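Local coordinates for extracellular solute-binding protein, family 5 (Chelativorans sp., PDB 6WM6) that binds EDTA and related aminopolycarboxylates in the periplasm as the solute-binding component of an ABC transporter, at residues R74-M86 with E213-E225. Sequence-based numbering, arbitrary orientation.
Sequences RTVTLPIVPSAFM and EVPAWSGGPYMVE
Two successive carbonyls of the turn that follows helix 71-77 receive backbone N-H groups from the loop before strand 222-228 and from that strand's first residue: Pro79 O from Tyr222 N at 3.2 Å, and Ile80 O from Gly219 N at 2.8 Å, both nearly straight at the hydrogen. Glycine suits 219 and 220 because a beta carbon there would run into Pro82 CG and Pro79 O, respectively; instead Gly220 CA lends a C-H to Pro79 O. Just before the glycines, Ser218 braces its own loop: its hydroxyl, turned anti to the backbone N (chi1 173°), accepts from Gly220 N in an ST turn and donates to Tyr222 O at 2.6 Å, while lying against Ile80 CA. Were Ser218 replaced by an alanine, Gly220 N and Tyr222 O would probably lose these mates and the glycine turn could drift from the Ile80 carbonyl. Ile80 fills the groove beside this turn with its two branches. CG2 lies against Tyr222 O, whereas CG1 sits between backbone N and carbonyl carbon (chi1 81°) and sends CD1 to Pro215 CG, a tight 3.4 Å, and over one face of the Trp217 ring, 4.1 Å from CZ3. Pro215 CB also lies over the rim of that indole, and Val81 CG2 meets CH2 at its edge; the broad indole suits this place because its faces and edge can take all three apolar neighbours. Pro79 CB packs on Tyr222 CB at 4.0 Å; the Tyr222 side chain also touches Leu235 and Leu252, and its hydroxyl bonds to Leu249 N. The contact thus joins the turn after helix 71-77 to the start of edge strand 222-228 in the mixed sheet of this family 5 solute-binding protein, with Leu235 of adjacent strand 232-237 also touching Pro79.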
# COMPACT_ATOMS: atom_id res chain seq x y z
N ARG A 74 10.55 -1.57 -0.93
CA ARG A 74 10.38 -0.65 0.19
C ARG A 74 10.98 -1.25 1.46
O ARG A 74 11.71 -0.57 2.19
CB ARG A 74 8.88 -0.34 0.35
CG ARG A 74 8.60 1.00 1.00
CD ARG A 74 7.10 1.36 0.95
NE ARG A 74 6.59 1.44 -0.42
CZ ARG A 74 5.70 0.62 -0.95
NH1 ARG A 74 5.17 -0.37 -0.27
NH2 ARG A 74 5.34 0.80 -2.21
N THR A 75 10.67 -2.52 1.74
CA THR A 75 11.19 -3.18 2.93
C THR A 75 12.71 -3.25 2.93
O THR A 75 13.36 -2.96 3.93
CB THR A 75 10.57 -4.58 3.03
OG1 THR A 75 9.17 -4.44 3.31
CG2 THR A 75 11.19 -5.41 4.15
N VAL A 76 13.30 -3.64 1.80
CA VAL A 76 14.74 -3.86 1.74
C VAL A 76 15.52 -2.55 1.80
O VAL A 76 16.66 -2.53 2.25
CB VAL A 76 15.08 -4.67 0.48
CG1 VAL A 76 16.56 -4.72 0.24
CG2 VAL A 76 14.51 -6.08 0.62
N THR A 77 14.96 -1.45 1.31
CA THR A 77 15.68 -0.18 1.28
C THR A 77 15.30 0.77 2.41
O THR A 77 16.03 1.74 2.63
CB THR A 77 15.61 0.53 -0.09
OG1 THR A 77 14.27 0.93 -0.43
CG2 THR A 77 16.17 -0.36 -1.19
N LEU A 78 14.22 0.51 3.15
CA LEU A 78 13.95 1.31 4.34
C LEU A 78 15.14 1.43 5.29
O LEU A 78 15.32 2.52 5.88
CB LEU A 78 12.69 0.82 5.08
CG LEU A 78 11.38 1.42 4.58
CD1 LEU A 78 10.22 0.61 5.15
CD2 LEU A 78 11.23 2.89 4.93
N PRO A 79 15.97 0.40 5.48
CA PRO A 79 17.12 0.54 6.38
C PRO A 79 18.23 1.44 5.88
O PRO A 79 19.11 1.77 6.68
CB PRO A 79 17.63 -0.90 6.54
CG PRO A 79 16.43 -1.75 6.20
CD PRO A 79 15.75 -0.99 5.08
N ILE A 80 18.22 1.83 4.61
CA ILE A 80 19.27 2.66 4.05
C ILE A 80 18.80 4.04 3.61
O ILE A 80 19.64 4.94 3.42
CB ILE A 80 20.02 1.95 2.90
CG1 ILE A 80 19.26 2.04 1.59
CG2 ILE A 80 20.30 0.50 3.27
CD1 ILE A 80 20.05 1.52 0.40
N VAL A 81 17.52 4.27 3.43
CA VAL A 81 17.00 5.52 2.86
C VAL A 81 16.42 6.36 4.00
O VAL A 81 15.56 5.86 4.74
CB VAL A 81 15.92 5.21 1.81
CG1 VAL A 81 15.24 6.51 1.36
CG2 VAL A 81 16.51 4.50 0.62
N PRO A 82 16.84 7.61 4.16
CA PRO A 82 16.24 8.45 5.21
C PRO A 82 14.92 9.05 4.73
O PRO A 82 14.72 9.29 3.54
CB PRO A 82 17.30 9.54 5.44
CG PRO A 82 18.15 9.55 4.24
CD PRO A 82 17.97 8.27 3.48
N SER A 83 14.02 9.27 5.70
CA SER A 83 12.66 9.72 5.44
C SER A 83 12.36 10.94 6.30
O SER A 83 12.70 10.96 7.49
CB SER A 83 11.62 8.63 5.79
OG SER A 83 11.89 7.41 5.11
N ALA A 84 11.65 11.94 5.75
CA ALA A 84 11.25 13.08 6.57
C ALA A 84 10.24 12.67 7.64
O ALA A 84 10.38 13.05 8.81
CB ALA A 84 10.71 14.21 5.69
N PHE A 85 9.20 11.92 7.24
CA PHE A 85 8.21 11.36 8.13
C PHE A 85 8.07 9.89 7.82
O PHE A 85 8.38 9.44 6.72
CB PHE A 85 6.81 12.01 7.95
CG PHE A 85 6.74 13.47 8.35
CD1 PHE A 85 7.27 14.46 7.55
CD2 PHE A 85 6.13 13.83 9.54
CE1 PHE A 85 7.21 15.81 7.92
CE2 PHE A 85 6.07 15.17 9.92
CZ PHE A 85 6.62 16.15 9.12
N MET A 86 7.58 9.12 8.80
CA MET A 86 7.38 7.68 8.64
C MET A 86 6.03 7.27 9.18
O MET A 86 5.59 7.73 10.24
CB MET A 86 8.48 6.94 9.38
CG MET A 86 8.42 5.42 9.26
SD MET A 86 8.29 4.81 7.56
CE MET A 86 9.60 5.75 6.76
N GLU A 213 21.72 -0.02 -9.91
CA GLU A 213 22.90 -0.38 -9.15
C GLU A 213 22.54 -0.79 -7.73
O GLU A 213 21.66 -0.18 -7.11
CB GLU A 213 23.89 0.77 -9.08
CG GLU A 213 24.42 1.25 -10.43
CD GLU A 213 25.08 0.14 -11.23
OE1 GLU A 213 24.71 -0.05 -12.41
OE2 GLU A 213 25.96 -0.55 -10.67
N VAL A 214 23.22 -1.80 -7.22
CA VAL A 214 23.10 -2.12 -5.79
C VAL A 214 23.65 -0.93 -5.01
O VAL A 214 24.78 -0.48 -5.29
CB VAL A 214 23.88 -3.40 -5.46
CG1 VAL A 214 23.72 -3.75 -3.98
CG2 VAL A 214 23.40 -4.56 -6.34
N PRO A 215 22.91 -0.37 -4.06
CA PRO A 215 23.39 0.87 -3.43
C PRO A 215 24.59 0.59 -2.54
O PRO A 215 24.54 -0.30 -1.69
CB PRO A 215 22.18 1.36 -2.63
CG PRO A 215 21.30 0.12 -2.46
CD PRO A 215 21.53 -0.71 -3.67
N ALA A 216 25.64 1.39 -2.72
CA ALA A 216 26.82 1.34 -1.86
C ALA A 216 26.73 2.32 -0.70
O ALA A 216 27.51 2.22 0.25
CB ALA A 216 28.08 1.63 -2.68
N TRP A 217 25.77 3.22 -0.74
CA TRP A 217 25.60 4.31 0.21
C TRP A 217 24.45 4.00 1.17
O TRP A 217 23.64 3.10 0.96
CB TRP A 217 25.27 5.60 -0.58
CG TRP A 217 24.16 5.36 -1.58
CD1 TRP A 217 24.32 5.07 -2.91
CD2 TRP A 217 22.76 5.34 -1.33
NE1 TRP A 217 23.10 4.87 -3.49
CE2 TRP A 217 22.12 5.04 -2.56
CE3 TRP A 217 21.97 5.58 -0.20
CZ2 TRP A 217 20.72 4.95 -2.67
CZ3 TRP A 217 20.57 5.48 -0.33
CH2 TRP A 217 19.98 5.18 -1.55
N SER A 218 24.38 4.81 2.23
CA SER A 218 23.26 4.72 3.15
C SER A 218 23.11 6.03 3.91
O SER A 218 24.10 6.71 4.19
CB SER A 218 23.49 3.60 4.17
OG SER A 218 22.47 3.63 5.15
N GLY A 219 21.87 6.36 4.26
CA GLY A 219 21.57 7.41 5.21
C GLY A 219 20.80 6.88 6.41
O GLY A 219 20.13 7.65 7.12
N GLY A 220 20.88 5.56 6.62
CA GLY A 220 20.13 4.89 7.66
C GLY A 220 21.01 4.03 8.53
O GLY A 220 22.25 4.08 8.45
N PRO A 221 20.40 3.16 9.34
CA PRO A 221 21.18 2.38 10.31
C PRO A 221 22.00 1.27 9.69
O PRO A 221 22.99 0.86 10.31
CB PRO A 221 20.09 1.83 11.27
CG PRO A 221 18.83 1.84 10.44
CD PRO A 221 18.95 3.10 9.61
N TYR A 222 21.62 0.80 8.50
CA TYR A 222 22.29 -0.31 7.84
C TYR A 222 22.73 0.10 6.44
O TYR A 222 22.28 1.12 5.91
CB TYR A 222 21.36 -1.55 7.80
CG TYR A 222 21.18 -2.19 9.17
CD1 TYR A 222 22.10 -3.06 9.68
CD2 TYR A 222 20.07 -1.89 9.94
CE1 TYR A 222 21.96 -3.62 10.92
CE2 TYR A 222 19.89 -2.46 11.19
CZ TYR A 222 20.85 -3.32 11.68
OH TYR A 222 20.74 -3.88 12.94
N MET A 223 23.62 -0.69 5.85
CA MET A 223 24.06 -0.48 4.48
C MET A 223 24.32 -1.83 3.84
O MET A 223 24.62 -2.79 4.54
CB MET A 223 25.30 0.41 4.45
CG MET A 223 26.56 -0.21 5.05
SD MET A 223 27.85 1.02 5.35
CE MET A 223 28.02 1.80 3.75
N VAL A 224 24.23 -1.90 2.52
CA VAL A 224 24.39 -3.17 1.82
C VAL A 224 25.86 -3.57 1.79
O VAL A 224 26.73 -2.81 1.33
CB VAL A 224 23.79 -3.09 0.41
CG1 VAL A 224 24.00 -4.44 -0.33
CG2 VAL A 224 22.33 -2.76 0.47
N GLU A 225 26.15 -4.78 2.27
CA GLU A 225 27.44 -5.42 2.13
C GLU A 225 27.54 -6.23 0.84
O GLU A 225 28.59 -6.18 0.18
CB GLU A 225 27.71 -6.33 3.34
CG GLU A 225 29.06 -7.04 3.30
CD GLU A 225 29.27 -7.96 4.49
OE1 GLU A 225 28.59 -9.00 4.58
OE2 GLU A 225 30.12 -7.63 5.36